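Local coordinates for protein HTH-type transcriptional regulator PrpR (PDB 6D2S) that regulates transcription of the enzymes that break down short-chain fatty acids through the glyoxylate and methylcitrate cycles, and is needed for assimilating cholesterol-derived propionate, at residues H142-Q147 against R157-G162; Y150-L155 against H168-L173; R179-I184 against L269-K274. All coordinates share one frame; numbering follows the deposited sequence.

Overall arrangement
Contacts 1 and 2 share helix 152-159 and lie about 7 Å apart between centres; along the chain their segments alternate, and the three successive helices 138-147, 152-159 and 163-170 pack on one another in the IrrE N-terminal-like region. Contact 3 comes later, in the C-terminal region characteristic of the short-chain fatty acyl-CoA regulators, where strand 183-189 begins and just past the end of its inner neighbour, strand 261-268; its centre is about 16 Å from that of contact 1 and 11 Å from that of contact 2. The Glu146–Lys274 salt bridge and bonds from His142, Tyr150 and Leu173 to residues 179-181 directly join the helical part and the sheet of this PrpR fragment.

Contact 1 (H142-Q147 against R157-G162); sequences HRAAEQ and RRFGVG
Ala144, Arg158 and Phe159 make up this contact between helix 138-147 and the end of helix 152-159, and a single methyl group serves both long side chains. CB of Ala144 points at the second helix and lies over the centre of one face of the Arg158 guanidinium, with CZ of Arg158 3.6 Å from CB of Ala144. All three nitrogens of the group sit at nearly the same distance from the methyl, as expected when a carbon is placed squarely over a flat cation. Arg158 gets there by stretching out: CG is anti to the backbone N (chi1 171°), and the chain stays extended as far as NE, so the guanidinium reaches across to the neighbouring helix.

Phe159 meets the same methyl in another way. Its ring turns an edge to Ala144, CE2 of Phe159 lying 3.7 Å from CB of Ala144, with the methyl close to the ring plane. One face of this ring is also covered by its neighbour in sequence: CG of Arg158 stands 3.9 Å above the plane of the Phe159 ring, displaced from the ring centre. Phe159, the last residue of its helix, is buried, and its ring also packs on Thr36 and Leu136, in loops outside the two helices.

No hydrogen bond or salt bridge crosses between the segments. The buried methyl and ring give apolar packing, while the exposed arginine lays its flat face on the methyl, leaving the in-plane N-H groups pointing past Ala144 rather than at it. A like charge is near but not in contact, NE of Arg143 lying 5.2 Å from NH2 of Arg158. The chemistry thus implies packing without polar bonds across it, probably held by close fit.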
loop_
_atom_site.group_PDB
_atom_site.type_symbol
_atom_site.label_atom_id
_atom_site.label_comp_id
_atom_site.label_asym_id
_atom_site.label_seq_id
_atom_site.Cartn_x
_atom_site.Cartn_y
_atom_site.Cartn_z
ATOM N N HIS A 142 -2.346 12.750 3.053
ATOM C CA HIS A 142 -1.677 13.237 4.259
ATOM C C HIS A 142 -2.598 14.149 5.051
ATOM O O HIS A 142 -2.735 14.003 6.275
ATOM C CB HIS A 142 -0.383 13.963 3.874
ATOM C CG HIS A 142 0.409 14.461 5.046
ATOM N ND1 HIS A 142 0.224 15.714 5.593
ATOM C CD2 HIS A 142 1.397 13.879 5.766
ATOM C CE1 HIS A 142 1.059 15.878 6.605
ATOM N NE2 HIS A 142 1.789 14.783 6.725
ATOM N N ARG A 143 -3.243 15.100 4.362
ATOM C CA ARG A 143 -4.189 15.987 5.031
ATOM C C ARG A 143 -5.318 15.194 5.677
ATOM O O ARG A 143 -5.721 15.490 6.809
ATOM C CB ARG A 143 -4.740 17.009 4.033
ATOM C CG ARG A 143 -5.732 18.006 4.615
ATOM C CD ARG A 143 -6.109 19.083 3.590
ATOM N NE ARG A 143 -6.834 18.547 2.434
ATOM C CZ ARG A 143 -6.303 18.364 1.226
ATOM N NH1 ARG A 143 -5.030 18.671 1.000
ATOM N NH2 ARG A 143 -7.045 17.873 0.239
ATOM N N ALA A 144 -5.832 14.177 4.982
ATOM C CA ALA A 144 -6.920 13.375 5.536
ATOM C C ALA A 144 -6.454 12.575 6.741
ATOM O O ALA A 144 -7.192 12.435 7.726
ATOM C CB ALA A 144 -7.484 12.435 4.465
ATOM N N ALA A 145 -5.238 12.027 6.680
ATOM C CA ALA A 145 -4.726 11.287 7.827
ATOM C C ALA A 145 -4.615 12.189 9.050
ATOM O O ALA A 145 -4.978 11.793 10.167
ATOM C CB ALA A 145 -3.374 10.656 7.484
ATOM N N GLU A 146 -4.138 13.420 8.867
ATOM C CA GLU A 146 -4.047 14.295 10.031
ATOM C C GLU A 146 -5.431 14.637 10.567
ATOM O O GLU A 146 -5.650 14.615 11.784
ATOM C CB GLU A 146 -3.246 15.556 9.698
ATOM C CG GLU A 146 -1.761 15.285 9.407
ATOM C CD GLU A 146 -0.910 14.979 10.655
ATOM O OE1 GLU A 146 -1.308 15.359 11.784
ATOM O OE2 GLU A 146 0.174 14.360 10.500
ATOM N N GLN A 147 -6.387 14.931 9.685
ATOM C CA GLN A 147 -7.699 15.366 10.159
ATOM C C GLN A 147 -8.543 14.223 10.705
ATOM O O GLN A 147 -9.457 14.469 11.501
ATOM C CB GLN A 147 -8.450 16.074 9.033
ATOM C CG GLN A 147 -7.748 17.347 8.585
ATOM C CD GLN A 147 -8.465 18.030 7.451
ATOM O OE1 GLN A 147 -9.504 17.558 6.988
ATOM N NE2 GLN A 147 -7.913 19.151 6.990
ATOM N N ARG A 157 -12.684 4.019 4.348
ATOM C CA ARG A 157 -14.022 4.367 3.884
ATOM C C ARG A 157 -14.012 5.664 3.086
ATOM O O ARG A 157 -14.733 5.793 2.088
ATOM C CB ARG A 157 -14.973 4.468 5.074
ATOM C CG ARG A 157 -15.247 3.128 5.717
ATOM C CD ARG A 157 -16.522 3.156 6.542
ATOM N NE ARG A 157 -16.270 3.573 7.915
ATOM C CZ ARG A 157 -15.877 2.746 8.875
ATOM N NH1 ARG A 157 -15.686 1.461 8.605
ATOM N NH2 ARG A 157 -15.674 3.201 10.104
ATOM N N ARG A 158 -13.199 6.632 3.503
ATOM C CA ARG A 158 -13.151 7.909 2.797
ATOM C C ARG A 158 -12.637 7.748 1.373
ATOM O O ARG A 158 -13.189 8.342 0.435
ATOM C CB ARG A 158 -12.271 8.896 3.560
ATOM C CG ARG A 158 -11.990 10.181 2.787
ATOM C CD ARG A 158 -11.639 11.313 3.735
ATOM N NE ARG A 158 -11.046 12.451 3.041
ATOM C CZ ARG A 158 -10.804 13.624 3.617
ATOM N NH1 ARG A 158 -11.118 13.812 4.892
ATOM N NH2 ARG A 158 -10.256 14.610 2.919
ATOM N N PHE A 159 -11.566 6.971 1.191
ATOM C CA PHE A 159 -10.971 6.797 -0.130
ATOM C C PHE A 159 -11.470 5.552 -0.852
ATOM O O PHE A 159 -11.181 5.392 -2.044
ATOM C CB PHE A 159 -9.442 6.770 -0.031
ATOM C CG PHE A 159 -8.864 8.096 0.350
ATOM C CD1 PHE A 159 -8.613 9.057 -0.614
ATOM C CD2 PHE A 159 -8.621 8.407 1.677
ATOM C CE1 PHE A 159 -8.095 10.298 -0.271
ATOM C CE2 PHE A 159 -8.101 9.652 2.031
ATOM C CZ PHE A 159 -7.840 10.600 1.055
ATOM N N GLY A 160 -12.239 4.703 -0.174
ATOM C CA GLY A 160 -12.789 3.507 -0.788
ATOM C C GLY A 160 -11.800 2.382 -0.981
ATOM O O GLY A 160 -11.913 1.624 -1.957
ATOM N N VAL A 161 -10.835 2.234 -0.075
ATOM C CA VAL A 161 -9.792 1.228 -0.207
ATOM C C VAL A 161 -9.744 0.383 1.061
ATOM O O VAL A 161 -10.317 0.730 2.094
ATOM C CB VAL A 161 -8.414 1.859 -0.503
ATOM C CG1 VAL A 161 -8.469 2.640 -1.818
ATOM C CG2 VAL A 161 -7.984 2.775 0.638
ATOM N N GLY A 162 -9.033 -0.745 0.968
ATOM C CA GLY A 162 -8.967 -1.680 2.074
ATOM C C GLY A 162 -7.954 -1.300 3.147
ATOM O O GLY A 162 -7.103 -0.430 2.973
#

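Contact 2 (Y150-L155 against H168-L173); sequences YDIDLL and HRLSTL
Leu170, near the end of helix 163-170, meets Tyr150, Ile152 and Leu155 across this wholly buried contact. Its CB points toward the opposing segment, and CG, anti to the carbonyl carbon (chi1 -70°), carries the two methyls on to different partners. CD1 of Leu170 goes to Ile152, lying 4.0 Å from CG1 of that residue. CD2 of Leu170 is the busier branch: it comes obliquely against the Tyr150 ring, 3.6 Å from CD2 and 3.8 Å from CE2 of Tyr150, and looser packing with CD1 of Leu155 follows at 4.3 Å. The same methyl also packs on Ala145 of helix 138-147, and Phe141 of that helix touches the leucine as well.

The tyrosine contributes its ring carbons here, while its hydroxyl is engaged beyond them, hydrogen-bonded to OE2 of Glu146 and to N of Ile181. Each segment also carries its own polar bonds. At the start of helix 152-159, Asp151 is the N-cap: its OD2 accepts from N of Leu154 at 3.0 Å, with a nearly straight N-H...O angle of 170° and the donor standing above the carboxylate plane. In the other segment, a type I turn runs from Leu170 to Leu173; separately, O of Arg169 accepts from both N and OG1 of Thr172.

This is packing between two consecutive helices, the N-capped start of 152-159 against the end of 163-170, within the IrrE N-terminal-like domain, whose family belongs to the peptidase MA clan.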
loop_
_atom_site.group_PDB
_atom_site.type_symbol
_atom_site.label_atom_id
_atom_site.label_comp_id
_atom_site.label_asym_id
_atom_site.label_seq_id
_atom_site.Cartn_x
_atom_site.Cartn_y
_atom_site.Cartn_z
ATOM N N TYR A 150 -5.366 9.591 11.853
ATOM C CA TYR A 150 -4.780 8.323 11.421
ATOM C C TYR A 150 -5.714 7.141 11.663
ATOM O O TYR A 150 -5.267 6.004 11.799
ATOM C CB TYR A 150 -3.418 8.093 12.092
ATOM C CG TYR A 150 -2.357 9.018 11.530
ATOM C CD1 TYR A 150 -2.249 10.326 11.975
ATOM C CD2 TYR A 150 -1.483 8.588 10.534
ATOM C CE1 TYR A 150 -1.295 11.185 11.458
ATOM C CE2 TYR A 150 -0.516 9.442 10.016
ATOM C CZ TYR A 150 -0.433 10.740 10.478
ATOM O OH TYR A 150 0.522 11.588 9.967
ATOM N N ASP A 151 -7.023 7.386 11.679
ATOM C CA ASP A 151 -7.994 6.299 11.776
ATOM C C ASP A 151 -7.999 5.513 10.467
ATOM O O ASP A 151 -8.525 5.987 9.455
ATOM C CB ASP A 151 -9.388 6.850 12.082
ATOM C CG ASP A 151 -10.378 5.753 12.429
ATOM O OD1 ASP A 151 -11.079 5.894 13.453
ATOM O OD2 ASP A 151 -10.419 4.736 11.687
ATOM N N ILE A 152 -7.424 4.303 10.491
ATOM C CA ILE A 152 -7.227 3.523 9.270
ATOM C C ILE A 152 -8.564 3.169 8.633
ATOM O O ILE A 152 -8.713 3.198 7.404
ATOM C CB ILE A 152 -6.398 2.264 9.581
ATOM C CG1 ILE A 152 -5.014 2.662 10.126
ATOM C CG2 ILE A 152 -6.265 1.393 8.319
ATOM C CD1 ILE A 152 -4.373 1.589 10.999
ATOM N N ASP A 153 -9.554 2.820 9.450
ATOM C CA ASP A 153 -10.863 2.448 8.912
ATOM C C ASP A 153 -11.578 3.636 8.267
ATOM O O ASP A 153 -12.171 3.503 7.186
ATOM C CB ASP A 153 -11.714 1.846 10.026
ATOM C CG ASP A 153 -11.192 0.494 10.478
ATOM O OD1 ASP A 153 -11.146 -0.429 9.638
ATOM O OD2 ASP A 153 -10.802 0.358 11.656
ATOM N N LEU A 154 -11.568 4.799 8.923
ATOM C CA LEU A 154 -12.217 5.961 8.316
ATOM C C LEU A 154 -11.487 6.416 7.057
ATOM O O LEU A 154 -12.126 6.865 6.096
ATOM C CB LEU A 154 -12.312 7.111 9.316
ATOM C CG LEU A 154 -13.287 6.920 10.477
ATOM C CD1 LEU A 154 -13.396 8.214 11.290
ATOM C CD2 LEU A 154 -14.654 6.474 9.974
ATOM N N LEU A 155 -10.151 6.338 7.047
ATOM C CA LEU A 155 -9.410 6.620 5.818
ATOM C C LEU A 155 -9.810 5.654 4.707
ATOM O O LEU A 155 -9.991 6.060 3.554
ATOM C CB LEU A 155 -7.901 6.528 6.074
ATOM C CG LEU A 155 -7.287 7.687 6.865
ATOM C CD1 LEU A 155 -5.900 7.303 7.388
ATOM C CD2 LEU A 155 -7.211 8.909 5.959
ATOM N N HIS A 168 -0.314 0.467 4.202
ATOM C CA HIS A 168 0.886 0.574 3.390
ATOM C C HIS A 168 1.136 2.018 2.993
ATOM O O HIS A 168 2.268 2.509 3.084
ATOM C CB HIS A 168 0.806 -0.318 2.153
ATOM C CG HIS A 168 2.098 -0.373 1.402
ATOM N ND1 HIS A 168 2.463 0.586 0.482
ATOM C CD2 HIS A 168 3.138 -1.238 1.476
ATOM C CE1 HIS A 168 3.662 0.304 0.005
ATOM N NE2 HIS A 168 4.094 -0.798 0.593
ATOM N N ARG A 169 0.090 2.737 2.577
ATOM C CA ARG A 169 0.301 4.132 2.198
ATOM C C ARG A 169 0.786 4.971 3.380
ATOM O O ARG A 169 1.657 5.839 3.221
ATOM C CB ARG A 169 -0.979 4.732 1.612
ATOM C CG ARG A 169 -0.767 6.120 1.044
ATOM C CD ARG A 169 0.082 6.078 -0.247
ATOM N NE ARG A 169 0.057 7.354 -0.980
ATOM C CZ ARG A 169 1.139 8.027 -1.383
ATOM N NH1 ARG A 169 2.360 7.578 -1.100
ATOM N NH2 ARG A 169 1.003 9.156 -2.079
ATOM N N LEU A 170 0.223 4.755 4.569
ATOM C CA LEU A 170 0.700 5.510 5.729
ATOM C C LEU A 170 2.196 5.284 5.944
ATOM O O LEU A 170 2.927 6.208 6.331
ATOM C CB LEU A 170 -0.095 5.123 6.984
ATOM C CG LEU A 170 -1.558 5.585 7.048
ATOM C CD1 LEU A 170 -2.287 4.909 8.215
ATOM C CD2 LEU A 170 -1.616 7.109 7.213
ATOM N N SER A 171 2.671 4.081 5.662
ATOM C CA SER A 171 4.085 3.760 5.842
ATOM C C SER A 171 4.982 4.351 4.753
ATOM O O SER A 171 6.208 4.214 4.852
ATOM C CB SER A 171 4.282 2.240 5.896
ATOM O OG SER A 171 4.294 1.663 4.593
ATOM N N THR A 172 4.421 4.992 3.732
ATOM C CA THR A 172 5.213 5.632 2.685
ATOM C C THR A 172 5.305 7.146 2.833
ATOM O O THR A 172 5.873 7.793 1.951
ATOM C CB THR A 172 4.644 5.324 1.282
ATOM O OG1 THR A 172 3.353 5.951 1.122
ATOM C CG2 THR A 172 4.525 3.812 1.053
ATOM N N LEU A 173 4.735 7.739 3.887
ATOM C CA LEU A 173 4.634 9.201 3.964
ATOM C C LEU A 173 5.948 9.817 4.452
ATOM O O LEU A 173 6.026 10.448 5.507
ATOM C CB LEU A 173 3.461 9.619 4.852
ATOM C CG LEU A 173 2.095 9.128 4.365
ATOM C CD1 LEU A 173 0.974 9.725 5.205
ATOM C CD2 LEU A 173 1.878 9.430 2.868
#

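Contact 3 (R179-I184 against L269-K274); sequences RGIPFI and LAHAHK
Pro182 and His271 cross at about a right angle, with the proline set over one face of the imidazole. CD of Pro182 lies 3.8 Å from the ring centroid of His271 and 12° off the ring normal, a CH-pi contact almost over the centre. With CG anti to the carbonyl carbon (chi1 -65°) the His271 ring is carried toward Pro182, and chi2 turns its face to the proline.

Ile181 runs past His271 and Lys274, each in the opposite direction. Its CG2 meets the imidazole obliquely and lies 3.9 Å from CB of His271, while its other branch slides along Lys274: CG1 of Ile181 is 3.4 Å from CE of Lys274, tighter than a usual carbon contact, and CD1 of Ile181 is 3.8 Å from CB of Lys274. The lysine chain is bent at chi2, chi3 and chi4, which folds its methylenes against the isoleucine while NZ forms a salt bridge with Glu146.

The contact packs together the approach to strand 183-189 and the 3-10 exit from strand 261-268, adjacent in the antiparallel sheet, with helix 138-147 reached through Lys274 and through the bond from His142 to O of Arg179.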
loop_
_atom_site.group_PDB
_atom_site.type_symbol
_atom_site.label_atom_id
_atom_site.label_comp_id
_atom_site.label_asym_id
_atom_site.label_seq_id
_atom_site.Cartn_x
_atom_site.Cartn_y
_atom_site.Cartn_z
ATOM N N ARG A 179 6.289 15.052 5.861
ATOM C CA ARG A 179 6.241 13.694 6.383
ATOM C C ARG A 179 4.991 13.466 7.231
ATOM O O ARG A 179 4.494 14.375 7.906
ATOM C CB ARG A 179 7.493 13.408 7.227
ATOM C CG ARG A 179 8.776 13.464 6.404
ATOM C CD ARG A 179 10.011 13.168 7.229
ATOM N NE ARG A 179 10.123 11.746 7.530
ATOM C CZ ARG A 179 10.002 11.221 8.744
ATOM N NH1 ARG A 179 9.772 12.003 9.791
ATOM N NH2 ARG A 179 10.123 9.911 8.913
ATOM N N GLY A 180 4.474 12.235 7.170
ATOM C CA GLY A 180 3.521 11.748 8.148
ATOM C C GLY A 180 4.238 11.120 9.334
ATOM O O GLY A 180 5.466 11.133 9.438
ATOM N N ILE A 181 3.447 10.574 10.254
ATOM C CA ILE A 181 4.058 9.813 11.356
ATOM C C ILE A 181 4.940 8.714 10.779
ATOM O O ILE A 181 4.502 7.988 9.864
ATOM C CB ILE A 181 2.975 9.205 12.257
ATOM C CG1 ILE A 181 2.192 10.306 12.969
ATOM C CG2 ILE A 181 3.609 8.200 13.228
ATOM C CD1 ILE A 181 0.929 9.797 13.699
ATOM N N PRO A 182 6.173 8.528 11.258
ATOM C CA PRO A 182 6.997 7.412 10.765
ATOM C C PRO A 182 6.517 6.095 11.362
ATOM O O PRO A 182 6.502 5.930 12.584
ATOM C CB PRO A 182 8.413 7.766 11.248
ATOM C CG PRO A 182 8.317 9.095 11.904
ATOM C CD PRO A 182 6.898 9.397 12.197
ATOM N N PHE A 183 6.113 5.162 10.503
ATOM C CA PHE A 183 5.580 3.877 10.943
ATOM C C PHE A 183 6.509 2.731 10.565
ATOM O O PHE A 183 7.213 2.790 9.554
ATOM C CB PHE A 183 4.209 3.580 10.324
ATOM C CG PHE A 183 3.080 4.419 10.859
ATOM C CD1 PHE A 183 2.585 4.211 12.141
ATOM C CD2 PHE A 183 2.476 5.383 10.050
ATOM C CE1 PHE A 183 1.527 4.965 12.618
ATOM C CE2 PHE A 183 1.411 6.137 10.515
ATOM C CZ PHE A 183 0.937 5.930 11.802
ATOM N N ILE A 184 6.500 1.682 11.398
ATOM C CA ILE A 184 6.916 0.343 10.991
ATOM C C ILE A 184 5.682 -0.387 10.489
ATOM O O ILE A 184 4.670 -0.460 11.197
ATOM C CB ILE A 184 7.544 -0.429 12.164
ATOM C CG1 ILE A 184 8.781 0.284 12.710
ATOM C CG2 ILE A 184 7.841 -1.874 11.748
ATOM C CD1 ILE A 184 9.218 -0.251 14.058
ATOM N N LEU A 269 6.280 5.750 20.617
ATOM C CA LEU A 269 5.302 6.246 21.566
ATOM C C LEU A 269 5.240 7.767 21.557
ATOM O O LEU A 269 4.179 8.344 21.807
ATOM C CB LEU A 269 5.623 5.706 22.965
ATOM C CG LEU A 269 4.475 5.739 23.957
ATOM C CD1 LEU A 269 3.261 5.016 23.420
ATOM C CD2 LEU A 269 4.935 5.156 25.299
ATOM N N ALA A 270 6.352 8.442 21.230
ATOM C CA ALA A 270 6.388 9.901 21.199
ATOM C C ALA A 270 5.598 10.518 20.046
ATOM O O ALA A 270 5.397 11.738 20.044
ATOM C CB ALA A 270 7.838 10.387 21.132
ATOM N N HIS A 271 5.162 9.729 19.063
ATOM C CA HIS A 271 4.266 10.222 18.027
ATOM C C HIS A 271 2.814 9.836 18.263
ATOM O O HIS A 271 1.934 10.331 17.546
ATOM C CB HIS A 271 4.680 9.693 16.646
ATOM C CG HIS A 271 6.013 10.189 16.185
ATOM N ND1 HIS A 271 6.221 11.489 15.778
ATOM C CD2 HIS A 271 7.206 9.560 16.062
ATOM C CE1 HIS A 271 7.486 11.640 15.426
ATOM N NE2 HIS A 271 8.105 10.486 15.591
ATOM N N ALA A 272 2.544 8.972 19.244
ATOM C CA ALA A 272 1.228 8.344 19.330
ATOM C C ALA A 272 0.117 9.312 19.718
ATOM O O ALA A 272 -1.058 8.945 19.614
ATOM C CB ALA A 272 1.264 7.178 20.324
ATOM N N HIS A 273 0.431 10.529 20.165
ATOM C CA HIS A 273 -0.667 11.402 20.551
ATOM C C HIS A 273 -1.492 11.841 19.345
ATOM O O HIS A 273 -2.651 12.226 19.515
ATOM C CB HIS A 273 -0.159 12.618 21.333
ATOM C CG HIS A 273 0.716 13.537 20.543
ATOM N ND1 HIS A 273 2.017 13.223 20.212
ATOM C CD2 HIS A 273 0.490 14.778 20.048
ATOM C CE1 HIS A 273 2.547 14.222 19.524
ATOM N NE2 HIS A 273 1.641 15.178 19.411
ATOM N N LYS A 274 -0.936 11.768 18.135
ATOM C CA LYS A 274 -1.689 12.108 16.935
ATOM C C LYS A 274 -2.588 10.976 16.453
ATOM O O LYS A 274 -3.334 11.172 15.487
ATOM C CB LYS A 274 -0.725 12.508 15.813
ATOM C CG LYS A 274 0.163 13.697 16.173
ATOM C CD LYS A 274 1.559 13.558 15.572
ATOM C CE LYS A 274 1.519 13.476 14.061
ATOM N NZ LYS A 274 1.291 14.801 13.408
#